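Local coordinates for protein beta-L-arabinobiosidase (Bacteroides thetaiotaomicron, PDB 5MQR) that probably hydrolyses glycosidic linkages of plant pectin, acting as a beta-L-arabinobiosidase in a gut bacterium, at residues L502-T505 with I509-M512; R517-M522 with G553-Y558; K726-I731 with L759-V764; D769-M774 with S834-L839. One frame throughout, in Å; residues are numbered along the deposited sequence.

Followed from the N terminus, the four contacts close in series, and none of them crosses or encloses another. Contact 1 closes a hairpin loop of three residues. Contact 2 then opens on the next strand of the same sheet and closes 30 residues later on a strand of a second sheet. The two adjoin, the backbone of Met512 being hydrogen-bonded to that of Ala519, and both belong to the module related to sialidase-like carbohydrate-binding domains. Contacts 3 and 4 lie in the helical glycosidase-like domain and close over 27 and 59 intervening residues; helix 754-765 is followed after two residues by 768-788, and Phe770 packs on Arg761 and Asp729 of contact 3. Centres of contacts 1 and 3 are about 50 Å apart.

Contact 1: residues L502-T505 with I509-M512; sequences LELT and IFRM
Arg511 reaches across to Glu503, its partner in a hydrogen-bonded antiparallel pair. CB still belongs to its own strand and packs near the backbone of Ala519 on the next strand. CG sits between the backbone N and the carbonyl carbon (chi1 64°), which sets the chain alongside Glu503; it lies 3.9 Å from Glu503 CB and about as far from CG2 of Thr505. From there the chain runs extended. CD passes over the same threonine methyl, which touches Arg511 NE at 3.5 Å while the threonine crosses the arginine at about a right angle. At the tip, Arg511 NE and NH2 both donate to one oxygen, each 2.7 Å from Glu503 OE1, which lies in the guanidinium plane. NH2 takes the syn lone pair. The other oxygen, Glu503 OE2, receives a water at 2.6 Å and also bonds Gln488, so both ends of this carboxylate are held.

On the other face, Leu504 CD2 packs 3.5 Å from Phe510 CD1, and Leu502 lies beside Met512; Leu502, Phe510 and Met512 touch Val545, Val547 and Ile543, respectively, of the facing sheet. At the turn, Thr505 N bonds Ile509 O at 2.9 Å, and Ile509 N answers to Thr505 OG1, a hydroxyl that also binds Asp507. This is a tight beta hairpin whose face of Leu502, Phe510 and Met512 packs on a second sheet, consistent with the beta sandwich of a carbohydrate-binding-like domain.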
loop_
_atom_site.group_PDB
_atom_site.type_symbol
_atom_site.label_atom_id
_atom_site.label_comp_id
_atom_site.label_asym_id
_atom_site.label_seq_id
_atom_site.Cartn_x
_atom_site.Cartn_y
_atom_site.Cartn_z
ATOM N N LEU A 502 14.114 -20.047 -17.587
ATOM C CA LEU A 502 15.487 -20.560 -17.591
ATOM C C LEU A 502 15.476 -21.859 -16.794
ATOM O O LEU A 502 14.655 -22.005 -15.885
ATOM C CB LEU A 502 16.473 -19.553 -16.983
ATOM C CG LEU A 502 16.287 -18.080 -17.401
ATOM C CD1 LEU A 502 17.196 -17.158 -16.594
ATOM C CD2 LEU A 502 16.459 -17.880 -18.900
ATOM N N GLU A 503 16.368 -22.784 -17.143
ATOM C CA GLU A 503 16.382 -24.137 -16.566
ATOM C C GLU A 503 17.795 -24.604 -16.311
ATOM O O GLU A 503 18.618 -24.471 -17.198
ATOM C CB GLU A 503 15.756 -25.155 -17.538
ATOM C CG GLU A 503 14.433 -25.735 -17.104
ATOM C CD GLU A 503 13.787 -26.645 -18.154
ATOM O OE1 GLU A 503 14.528 -27.260 -18.944
ATOM O OE2 GLU A 503 12.527 -26.747 -18.176
ATOM N N LEU A 504 18.062 -25.157 -15.130
ATOM C CA LEU A 504 19.244 -25.975 -14.939
ATOM C C LEU A 504 18.768 -27.406 -15.105
ATOM O O LEU A 504 17.909 -27.836 -14.376
ATOM C CB LEU A 504 19.852 -25.751 -13.557
ATOM C CG LEU A 504 20.486 -24.382 -13.290
ATOM C CD1 LEU A 504 20.867 -24.290 -11.828
ATOM C CD2 LEU A 504 21.698 -24.103 -14.157
ATOM N N THR A 505 19.282 -28.120 -16.088
ATOM C CA THR A 505 18.793 -29.460 -16.447
ATOM C C THR A 505 19.615 -30.555 -15.771
ATOM O O THR A 505 20.771 -30.322 -15.364
ATOM C CB THR A 505 18.875 -29.722 -17.979
ATOM O OG1 THR A 505 20.246 -29.772 -18.402
ATOM C CG2 THR A 505 18.158 -28.627 -18.761
ATOM N N ILE A 509 22.994 -28.660 -18.347
ATOM C CA ILE A 509 22.823 -27.549 -19.281
ATOM C C ILE A 509 22.011 -26.420 -18.607
ATOM O O ILE A 509 21.040 -26.670 -17.901
ATOM C CB ILE A 509 22.169 -28.023 -20.601
ATOM C CG1 ILE A 509 23.080 -29.024 -21.324
ATOM C CG2 ILE A 509 21.886 -26.843 -21.523
ATOM C CD1 ILE A 509 22.412 -29.782 -22.464
ATOM N N PHE A 510 22.446 -25.180 -18.806
ATOM C CA PHE A 510 21.684 -24.005 -18.409
ATOM C C PHE A 510 21.051 -23.535 -19.701
ATOM O O PHE A 510 21.767 -23.174 -20.645
ATOM C CB PHE A 510 22.632 -22.960 -17.800
ATOM C CG PHE A 510 21.956 -21.730 -17.238
ATOM C CD1 PHE A 510 20.736 -21.793 -16.570
ATOM C CD2 PHE A 510 22.582 -20.491 -17.350
ATOM C CE1 PHE A 510 20.148 -20.639 -16.042
ATOM C CE2 PHE A 510 21.990 -19.334 -16.842
ATOM C CZ PHE A 510 20.774 -19.414 -16.171
ATOM N N ARG A 511 19.725 -23.599 -19.788
ATOM C CA ARG A 511 19.034 -23.297 -21.053
ATOM C C ARG A 511 17.826 -22.400 -20.883
ATOM O O ARG A 511 17.279 -22.276 -19.785
ATOM C CB ARG A 511 18.613 -24.582 -21.750
ATOM C CG ARG A 511 17.587 -25.416 -20.986
ATOM C CD ARG A 511 17.229 -26.709 -21.741
ATOM N NE ARG A 511 16.027 -27.348 -21.173
ATOM C CZ ARG A 511 15.338 -28.344 -21.736
ATOM N NH1 ARG A 511 15.702 -28.865 -22.916
ATOM N NH2 ARG A 511 14.272 -28.829 -21.110
HETATM N N MSE A 512 17.420 -21.781 -21.987
HETATM C CA MSE A 512 16.284 -20.866 -22.017
HETATM C C MSE A 512 15.206 -21.381 -22.950
HETATM O O MSE A 512 15.513 -21.787 -24.082
HETATM C CB MSE A 512 16.799 -19.522 -22.502
HETATM C CG MSE A 512 15.628 -18.595 -22.796
HETATM SE SE MSE A 512 16.277 -16.724 -22.743
HETATM C CE MSE A 512 17.631 -16.882 -24.109
HETATM O O HOH W 1 11.828 -29.141 -18.817
#

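Contact 2: residues R517-M522 with G553-Y558; sequences RFANMM and GLRMFY
Gly553 opens this stretch of strand with its CA 4.0 Å from the SE of Met521, a selenomethionine; CG of Met521 lies almost as near. The Met521 chain is extended up to the selenium and bends there, at chi3, as it lies against the glycine backbone. Next comes Leu554, whose side chain points away from 517-522 but whose carbonyl matters: Leu554 O accepts from Arg555 NH1 at 2.9 Å, close to straight at 162°. That bond folds the arginine back on its own strand. The fold-back starts at the second torsion, chi2 -56°, and the rest of the chain brings the guanidinium flat over Ala519. CB of Ala519 sits 3.5 Å above the plane, over its centre, so the methyl covers that face of the group. At the guanidinium edge, in plane, one water bridges the strands: it accepts from Arg555 NH2 at 3.1 Å and donates to Phe518 O at 2.8 Å. After Arg555 the chain turns off, and Tyr558 reaches Lys513 in a cation-pi contact.

No direct hydrogen bond joins the segments, whose strands run antiparallel with axes 7.9 Å apart. Each bonds to its own sheet instead: Gly553 and Arg555 pair with 542-547, while Met521 and Met522 both face Phe510 in a classic beta bulge. Two edge strands from opposing sheets thus meet along one border of a beta sandwich.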
loop_
_atom_site.group_PDB
_atom_site.type_symbol
_atom_site.label_atom_id
_atom_site.label_comp_id
_atom_site.label_asym_id
_atom_site.label_seq_id
_atom_site.Cartn_x
_atom_site.Cartn_y
_atom_site.Cartn_z
ATOM N N ARG A 517 11.156 -25.012 -28.740
ATOM C CA ARG A 517 12.576 -25.279 -28.601
ATOM C C ARG A 517 13.254 -24.439 -27.526
ATOM O O ARG A 517 12.673 -23.492 -26.974
ATOM C CB ARG A 517 13.257 -25.037 -29.945
ATOM C CG ARG A 517 12.723 -25.944 -31.037
ATOM C CD ARG A 517 13.589 -25.871 -32.269
ATOM N NE ARG A 517 12.905 -26.488 -33.393
ATOM C CZ ARG A 517 12.833 -27.797 -33.650
ATOM N NH1 ARG A 517 13.412 -28.710 -32.858
ATOM N NH2 ARG A 517 12.160 -28.207 -34.727
ATOM N N PHE A 518 14.497 -24.812 -27.246
ATOM C CA PHE A 518 15.299 -24.229 -26.192
ATOM C C PHE A 518 16.605 -23.717 -26.733
ATOM O O PHE A 518 17.127 -24.235 -27.705
ATOM C CB PHE A 518 15.608 -25.290 -25.157
ATOM C CG PHE A 518 14.429 -25.681 -24.330
ATOM C CD1 PHE A 518 13.531 -26.633 -24.788
ATOM C CD2 PHE A 518 14.225 -25.110 -23.094
ATOM C CE1 PHE A 518 12.446 -27.016 -24.014
ATOM C CE2 PHE A 518 13.137 -25.482 -22.308
ATOM C CZ PHE A 518 12.249 -26.437 -22.772
ATOM N N ALA A 519 17.126 -22.685 -26.099
ATOM C CA ALA A 519 18.486 -22.234 -26.369
ATOM C C ALA A 519 19.374 -22.792 -25.275
ATOM O O ALA A 519 19.175 -22.509 -24.103
ATOM C CB ALA A 519 18.546 -20.720 -26.390
ATOM N N ASN A 520 20.321 -23.626 -25.656
ATOM C CA ASN A 520 21.333 -24.073 -24.719
ATOM C C ASN A 520 22.358 -22.948 -24.583
ATOM O O ASN A 520 23.042 -22.607 -25.544
ATOM C CB ASN A 520 21.964 -25.351 -25.225
ATOM C CG ASN A 520 20.985 -26.522 -25.215
ATOM O OD1 ASN A 520 19.883 -26.460 -24.645
ATOM N ND2 ASN A 520 21.392 -27.606 -25.840
HETATM N N MSE A 521 22.418 -22.341 -23.408
HETATM C CA MSE A 521 23.286 -21.196 -23.185
HETATM C C MSE A 521 24.682 -21.653 -22.792
HETATM O O MSE A 521 25.649 -21.162 -23.336
HETATM C CB MSE A 521 22.649 -20.287 -22.133
HETATM C CG MSE A 521 21.277 -19.762 -22.559
HETATM SE SE MSE A 521 20.630 -18.464 -21.248
HETATM C CE MSE A 521 20.061 -19.765 -19.896
HETATM N N MSE A 522 24.791 -22.587 -21.848
HETATM C CA MSE A 522 26.099 -23.088 -21.396
HETATM C C MSE A 522 25.966 -24.371 -20.628
HETATM O O MSE A 522 24.859 -24.727 -20.215
HETATM C CB MSE A 522 26.780 -22.059 -20.476
HETATM C CG MSE A 522 25.958 -21.744 -19.223
HETATM SE SE MSE A 522 26.795 -20.312 -18.148
HETATM C CE MSE A 522 28.424 -21.207 -17.498
ATOM N N GLY A 553 22.512 -15.791 -23.960
ATOM C CA GLY A 553 21.211 -16.128 -24.496
ATOM C C GLY A 553 20.417 -14.894 -24.857
ATOM O O GLY A 553 20.415 -13.915 -24.104
ATOM N N LEU A 554 19.794 -14.944 -26.040
ATOM C CA LEU A 554 18.761 -14.002 -26.477
ATOM C C LEU A 554 17.586 -14.787 -27.108
ATOM O O LEU A 554 17.776 -15.634 -27.978
ATOM C CB LEU A 554 19.335 -13.007 -27.494
ATOM C CG LEU A 554 18.353 -12.107 -28.287
ATOM C CD1 LEU A 554 17.523 -11.236 -27.371
ATOM C CD2 LEU A 554 19.074 -11.227 -29.310
ATOM N N ARG A 555 16.378 -14.491 -26.671
ATOM C CA ARG A 555 15.189 -15.115 -27.239
ATOM C C ARG A 555 14.002 -14.213 -27.098
ATOM O O ARG A 555 13.962 -13.371 -26.234
ATOM C CB ARG A 555 14.878 -16.450 -26.538
ATOM C CG ARG A 555 15.604 -17.681 -27.062
ATOM C CD ARG A 555 15.369 -17.905 -28.552
ATOM N NE ARG A 555 16.019 -19.109 -29.057
ATOM C CZ ARG A 555 17.317 -19.226 -29.372
ATOM N NH1 ARG A 555 18.165 -18.214 -29.208
ATOM N NH2 ARG A 555 17.778 -20.389 -29.838
HETATM N N MSE A 556 13.002 -14.445 -27.916
HETATM C CA MSE A 556 11.715 -13.805 -27.739
HETATM C C MSE A 556 11.061 -14.464 -26.531
HETATM O O MSE A 556 11.374 -15.594 -26.163
HETATM C CB MSE A 556 10.865 -13.950 -29.006
HETATM C CG MSE A 556 11.552 -13.501 -30.304
HETATM SE SE MSE A 556 12.045 -11.608 -30.232
HETATM C CE MSE A 556 10.301 -10.747 -30.194
ATOM N N PHE A 557 10.167 -13.743 -25.879
ATOM C CA PHE A 557 9.282 -14.363 -24.910
ATOM C C PHE A 557 8.522 -15.520 -25.586
ATOM O O PHE A 557 8.072 -15.376 -26.727
ATOM C CB PHE A 557 8.209 -13.390 -24.429
ATOM C CG PHE A 557 8.692 -12.266 -23.554
ATOM C CD1 PHE A 557 10.011 -12.181 -23.070
ATOM C CD2 PHE A 557 7.773 -11.274 -23.179
ATOM C CE1 PHE A 557 10.399 -11.127 -22.261
ATOM C CE2 PHE A 557 8.162 -10.225 -22.357
ATOM C CZ PHE A 557 9.478 -10.149 -21.902
ATOM N N TYR A 558 8.363 -16.646 -24.884
ATOM C CA TYR A 558 7.504 -17.701 -25.399
ATOM C C TYR A 558 6.009 -17.438 -25.151
ATOM O O TYR A 558 5.183 -18.052 -25.805
ATOM C CB TYR A 558 7.959 -19.094 -24.950
ATOM C CG TYR A 558 7.677 -19.533 -23.534
ATOM C CD1 TYR A 558 6.458 -20.128 -23.193
ATOM C CD2 TYR A 558 8.662 -19.463 -22.558
ATOM C CE1 TYR A 558 6.223 -20.592 -21.920
ATOM C CE2 TYR A 558 8.440 -19.934 -21.278
ATOM C CZ TYR A 558 7.222 -20.499 -20.967
ATOM O OH TYR A 558 7.018 -20.978 -19.705
HETATM O O HOH W 2 16.132 -23.017 -29.999
#

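Contact 3: residues K726-I731 with L759-V764; sequences KYLDQI and LARYMV
Arg761 spans the gap from helix 754-765 to Leu728 and Asp729 on helix 726-737, and its torsions explain the reach. CG is swung anti to the backbone N (chi1 -164°) and the chain stays extended through to NE, bringing the flat guanidinium up to the facing helix. Leu728 comes from the opposite direction and lies over that flat group: its CB stands 3.8 Å above the plane, over the centre, while CD2 touches Arg761 NE at 3.5 Å and also packs on the arginine's methylenes. The leucine, too, has CG anti to its N, and its second torsion turns CD2 along the arginine chain.

Asp729 meets the guanidinium edge, not its face. One oxygen takes both terminal nitrogens: Asp729 OD1 is 2.7 Å from Arg761 NH1 and 2.9 Å from Arg761 NH2. The two approaches differ, since NH1 uses the anti lone pair whereas NH2 comes from above the carboxylate plane, and both bonds are bent. Because both nitrogens share OD1, with the planes 61° apart, this end-on grip is not a pairing of two oxygens with two nitrogens.

Further partners fix the arginine in its buried place: NE forms a salt bridge with Asp765, and the ring of Phe770 adds a cation-pi contact. An arginine thus pins two helices together inside a helical glycosidase-like domain, consistent with an (alpha/alpha)6 barrel.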
loop_
_atom_site.group_PDB
_atom_site.type_symbol
_atom_site.label_atom_id
_atom_site.label_comp_id
_atom_site.label_asym_id
_atom_site.label_seq_id
_atom_site.Cartn_x
_atom_site.Cartn_y
_atom_site.Cartn_z
ATOM N N LYS A 726 16.653 19.406 -16.229
ATOM C CA LYS A 726 17.159 20.235 -17.334
ATOM C C LYS A 726 16.277 21.443 -17.650
ATOM O O LYS A 726 16.802 22.480 -18.011
ATOM C CB LYS A 726 17.447 19.417 -18.603
ATOM C CG LYS A 726 16.204 18.948 -19.344
ATOM C CD LYS A 726 16.562 18.111 -20.567
ATOM C CE LYS A 726 15.285 17.721 -21.302
ATOM N NZ LYS A 726 15.509 16.737 -22.382
ATOM N N TYR A 727 14.961 21.319 -17.474
ATOM C CA TYR A 727 14.006 22.401 -17.789
ATOM C C TYR A 727 14.240 23.626 -16.914
ATOM O O TYR A 727 14.526 24.734 -17.414
ATOM C CB TYR A 727 12.521 21.925 -17.686
ATOM C CG TYR A 727 12.259 20.756 -18.615
ATOM C CD1 TYR A 727 12.243 20.936 -20.003
ATOM C CD2 TYR A 727 12.124 19.465 -18.112
ATOM C CE1 TYR A 727 12.048 19.862 -20.866
ATOM C CE2 TYR A 727 11.962 18.377 -18.962
ATOM C CZ TYR A 727 11.922 18.584 -20.336
ATOM O OH TYR A 727 11.747 17.533 -21.168
ATOM N N LEU A 728 14.122 23.422 -15.610
ATOM C CA LEU A 728 14.289 24.506 -14.663
ATOM C C LEU A 728 15.755 25.026 -14.576
ATOM O O LEU A 728 15.984 26.226 -14.389
ATOM C CB LEU A 728 13.752 24.098 -13.301
ATOM C CG LEU A 728 13.630 25.246 -12.297
ATOM C CD1 LEU A 728 12.879 26.466 -12.845
ATOM C CD2 LEU A 728 12.939 24.678 -11.070
ATOM N N ASP A 729 16.736 24.141 -14.748
ATOM C CA ASP A 729 18.139 24.574 -14.830
ATOM C C ASP A 729 18.300 25.666 -15.910
ATOM O O ASP A 729 18.846 26.729 -15.664
ATOM C CB ASP A 729 19.055 23.408 -15.210
ATOM C CG ASP A 729 19.388 22.457 -14.061
ATOM O OD1 ASP A 729 19.047 22.636 -12.872
ATOM O OD2 ASP A 729 20.049 21.472 -14.417
ATOM N N GLN A 730 17.787 25.364 -17.099
ATOM C CA GLN A 730 17.877 26.232 -18.266
ATOM C C GLN A 730 17.021 27.491 -18.153
ATOM O O GLN A 730 17.490 28.582 -18.490
ATOM C CB GLN A 730 17.550 25.442 -19.547
ATOM C CG GLN A 730 18.658 24.450 -19.901
ATOM C CD GLN A 730 18.428 23.677 -21.185
ATOM O OE1 GLN A 730 17.912 24.214 -22.187
ATOM N NE2 GLN A 730 18.814 22.412 -21.174
ATOM N N ILE A 731 15.786 27.334 -17.665
ATOM C CA ILE A 731 14.870 28.456 -17.436
ATOM C C ILE A 731 15.503 29.535 -16.580
ATOM O O ILE A 731 15.424 30.708 -16.918
ATOM C CB ILE A 731 13.539 28.000 -16.797
ATOM C CG1 ILE A 731 12.674 27.282 -17.839
ATOM C CG2 ILE A 731 12.750 29.171 -16.226
ATOM C CD1 ILE A 731 11.675 26.312 -17.218
ATOM N N LEU A 759 16.809 29.281 -3.529
ATOM C CA LEU A 759 17.005 28.471 -2.343
ATOM C C LEU A 759 15.834 27.450 -2.158
ATOM O O LEU A 759 16.087 26.277 -1.840
ATOM C CB LEU A 759 17.202 29.342 -1.107
ATOM C CG LEU A 759 17.456 28.590 0.207
ATOM C CD1 LEU A 759 18.728 27.758 0.108
ATOM C CD2 LEU A 759 17.520 29.555 1.380
ATOM N N ALA A 760 14.587 27.869 -2.410
ATOM C CA ALA A 760 13.432 26.945 -2.332
ATOM C C ALA A 760 13.592 25.744 -3.285
ATOM O O ALA A 760 13.198 24.622 -2.953
ATOM C CB ALA A 760 12.138 27.675 -2.642
ATOM N N ARG A 761 14.167 25.992 -4.467
ATOM C CA ARG A 761 14.435 24.924 -5.404
ATOM C C ARG A 761 15.433 23.963 -4.818
ATOM O O ARG A 761 15.201 22.763 -4.852
ATOM C CB ARG A 761 14.958 25.423 -6.744
ATOM C CG ARG A 761 14.857 24.352 -7.815
ATOM C CD ARG A 761 15.898 24.500 -8.884
ATOM N NE ARG A 761 15.862 23.345 -9.767
ATOM C CZ ARG A 761 16.599 23.200 -10.860
ATOM N NH1 ARG A 761 17.445 24.136 -11.238
ATOM N NH2 ARG A 761 16.474 22.098 -11.586
ATOM N N TYR A 762 16.536 24.494 -4.299
ATOM C CA TYR A 762 17.550 23.685 -3.633
ATOM C C TYR A 762 16.994 22.821 -2.491
ATOM O O TYR A 762 17.359 21.661 -2.370
ATOM C CB TYR A 762 18.740 24.546 -3.153
ATOM C CG TYR A 762 19.688 23.783 -2.271
ATOM C CD1 TYR A 762 20.535 22.817 -2.811
ATOM C CD2 TYR A 762 19.706 23.986 -0.877
ATOM C CE1 TYR A 762 21.388 22.065 -1.988
ATOM C CE2 TYR A 762 20.555 23.260 -0.055
ATOM C CZ TYR A 762 21.395 22.301 -0.621
ATOM O OH TYR A 762 22.240 21.593 0.170
HETATM N N MSE A 763 16.098 23.367 -1.693
HETATM C CA MSE A 763 15.450 22.614 -0.614
HETATM C C MSE A 763 14.603 21.440 -1.075
HETATM O O MSE A 763 14.325 20.541 -0.291
HETATM C CB MSE A 763 14.577 23.535 0.240
HETATM C CG MSE A 763 15.424 24.402 1.178
HETATM SE SE MSE A 763 14.296 25.840 1.992
HETATM C CE MSE A 763 14.316 25.104 3.793
ATOM N N VAL A 764 14.136 21.465 -2.316
ATOM C CA VAL A 764 13.513 20.304 -2.930
ATOM C C VAL A 764 14.556 19.384 -3.558
ATOM O O VAL A 764 14.587 18.201 -3.234
ATOM C CB VAL A 764 12.446 20.690 -3.964
ATOM C CG1 VAL A 764 11.982 19.491 -4.785
ATOM C CG2 VAL A 764 11.265 21.321 -3.253
#

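Contact 4: residues D769-M774 with S834-L839; sequences DFMLDM and SIMGIL
Met771 lays its selenium against the Met836 chain, with Met771 SE 3.7 Å from Met836 CG. Both residues are selenomethionines, and they pass each other at a slant: Met771 CG in turn lies 4.0 Å from Met836 SE. The shape of Met771 makes this possible. CG leaves anti to the backbone N, and bends at chi2 (-85°) and again at chi3 fold the end of the chain over, so the terminal methyl runs on to a second neighbour. That neighbour is Leu839, one turn further along the second helix, which crosses Met771 at about a right angle. CD1 of Leu839 comes to 3.4 Å of Met771 CE, tighter than an ordinary carbon contact, while Leu839 CB backs the same methyl at 3.9 Å. Met771 thus packs against two residues one turn apart on the same helix.

At the margin, Leu772 brings CD2 to 3.8 Å of the Leu839 carbonyl oxygen, an apolar methyl resting on the helix's last backbone group. The axes of the two short helical pieces stand 10.3 Å apart and make an angle of 114°, and Tyr762 of helix 754-765 touches both Met771 and Leu839 beside them.

No hydrogen bond or charge pair joins the segments, so their mutual attachment rests on dispersion and the burial of apolar surface, with two bent, polarisable chains fitting the helices together.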
loop_
_atom_site.group_PDB
_atom_site.type_symbol
_atom_site.label_atom_id
_atom_site.label_comp_id
_atom_site.label_asym_id
_atom_site.label_seq_id
_atom_site.Cartn_x
_atom_site.Cartn_y
_atom_site.Cartn_z
ATOM N N ASP A 769 25.653 22.049 -6.327
ATOM C CA ASP A 769 26.462 22.738 -7.349
ATOM C C ASP A 769 25.681 23.745 -8.200
ATOM O O ASP A 769 26.247 24.769 -8.570
ATOM C CB ASP A 769 27.171 21.749 -8.276
ATOM C CG ASP A 769 28.175 20.870 -7.545
ATOM O OD1 ASP A 769 28.818 21.314 -6.560
ATOM O OD2 ASP A 769 28.305 19.713 -7.970
ATOM N N PHE A 770 24.423 23.445 -8.529
ATOM C CA PHE A 770 23.591 24.406 -9.238
ATOM C C PHE A 770 23.385 25.699 -8.403
ATOM O O PHE A 770 23.587 26.813 -8.917
ATOM C CB PHE A 770 22.228 23.802 -9.628
ATOM C CG PHE A 770 21.332 24.780 -10.329
ATOM C CD1 PHE A 770 20.532 25.667 -9.598
ATOM C CD2 PHE A 770 21.341 24.869 -11.718
ATOM C CE1 PHE A 770 19.743 26.607 -10.250
ATOM C CE2 PHE A 770 20.540 25.792 -12.367
ATOM C CZ PHE A 770 19.743 26.663 -11.630
HETATM N N MSE A 771 22.974 25.523 -7.140
HETATM C CA MSE A 771 22.732 26.614 -6.197
HETATM C C MSE A 771 24.009 27.399 -5.969
HETATM O O MSE A 771 23.988 28.602 -6.108
HETATM C CB MSE A 771 22.130 26.069 -4.901
HETATM C CG MSE A 771 21.790 27.095 -3.810
HETATM SE SE MSE A 771 23.419 27.435 -2.735
HETATM C CE MSE A 771 23.553 25.675 -1.843
ATOM N N LEU A 772 25.124 26.747 -5.645
ATOM C CA LEU A 772 26.398 27.452 -5.373
ATOM C C LEU A 772 26.847 28.288 -6.573
ATOM O O LEU A 772 27.287 29.446 -6.411
ATOM C CB LEU A 772 27.513 26.482 -4.964
ATOM C CG LEU A 772 27.349 25.729 -3.620
ATOM C CD1 LEU A 772 28.414 24.651 -3.413
ATOM C CD2 LEU A 772 27.378 26.693 -2.446
ATOM N N ASP A 773 26.686 27.721 -7.771
ATOM C CA ASP A 773 27.033 28.413 -9.022
ATOM C C ASP A 773 26.143 29.635 -9.357
ATOM O O ASP A 773 26.566 30.493 -10.107
ATOM C CB ASP A 773 27.044 27.405 -10.188
ATOM C CG ASP A 773 27.343 28.052 -11.530
ATOM O OD1 ASP A 773 28.525 28.351 -11.824
ATOM O OD2 ASP A 773 26.366 28.281 -12.276
HETATM N N MSE A 774 24.927 29.692 -8.809
HETATM C CA MSE A 774 23.980 30.816 -9.017
HETATM C C MSE A 774 24.113 31.957 -8.015
HETATM O O MSE A 774 23.487 33.003 -8.180
HETATM C CB MSE A 774 22.526 30.293 -8.966
HETATM C CG MSE A 774 22.019 29.842 -10.334
HETATM SE SE MSE A 774 21.949 31.309 -11.639
HETATM C CE MSE A 774 20.636 32.468 -10.719
ATOM N N SER A 834 21.868 34.805 2.829
ATOM C CA SER A 834 22.620 34.513 4.046
ATOM C C SER A 834 22.854 33.019 4.205
ATOM O O SER A 834 23.989 32.573 4.396
ATOM C CB SER A 834 21.908 35.044 5.289
ATOM O OG SER A 834 22.720 34.861 6.437
ATOM N N ILE A 835 21.766 32.260 4.114
ATOM C CA ILE A 835 21.834 30.788 4.116
ATOM C C ILE A 835 22.771 30.270 3.013
ATOM O O ILE A 835 23.591 29.414 3.282
ATOM C CB ILE A 835 20.433 30.148 4.050
ATOM C CG1 ILE A 835 19.699 30.357 5.384
ATOM C CG2 ILE A 835 20.507 28.655 3.720
ATOM C CD1 ILE A 835 18.193 30.196 5.309
HETATM N N MSE A 836 22.705 30.825 1.809
HETATM C CA MSE A 836 23.626 30.412 0.732
HETATM C C MSE A 836 25.068 30.733 1.033
HETATM O O MSE A 836 25.958 30.055 0.547
HETATM C CB MSE A 836 23.239 30.989 -0.640
HETATM C CG MSE A 836 21.927 30.343 -1.086
HETATM SE SE MSE A 836 21.350 30.992 -2.858
HETATM C CE MSE A 836 19.903 32.208 -2.320
ATOM N N GLY A 837 25.313 31.795 1.799
ATOM C CA GLY A 837 26.642 32.101 2.315
ATOM C C GLY A 837 27.184 31.000 3.211
ATOM O O GLY A 837 28.317 30.565 3.040
ATOM N N ILE A 838 26.366 30.527 4.149
ATOM C CA ILE A 838 26.768 29.438 5.046
ATOM C C ILE A 838 27.055 28.153 4.258
ATOM O O ILE A 838 28.048 27.491 4.520
ATOM C CB ILE A 838 25.710 29.150 6.124
ATOM C CG1 ILE A 838 25.542 30.371 7.042
ATOM C CG2 ILE A 838 26.091 27.913 6.948
ATOM C CD1 ILE A 838 24.191 30.398 7.747
ATOM N N LEU A 839 26.194 27.819 3.285
ATOM C CA LEU A 839 26.392 26.628 2.439
ATOM C C LEU A 839 27.618 26.781 1.512
ATOM O O LEU A 839 28.252 25.795 1.180
ATOM C CB LEU A 839 25.122 26.324 1.621
ATOM C CG LEU A 839 23.823 26.029 2.410
ATOM C CD1 LEU A 839 22.653 25.879 1.461
ATOM C CD2 LEU A 839 23.918 24.800 3.312
#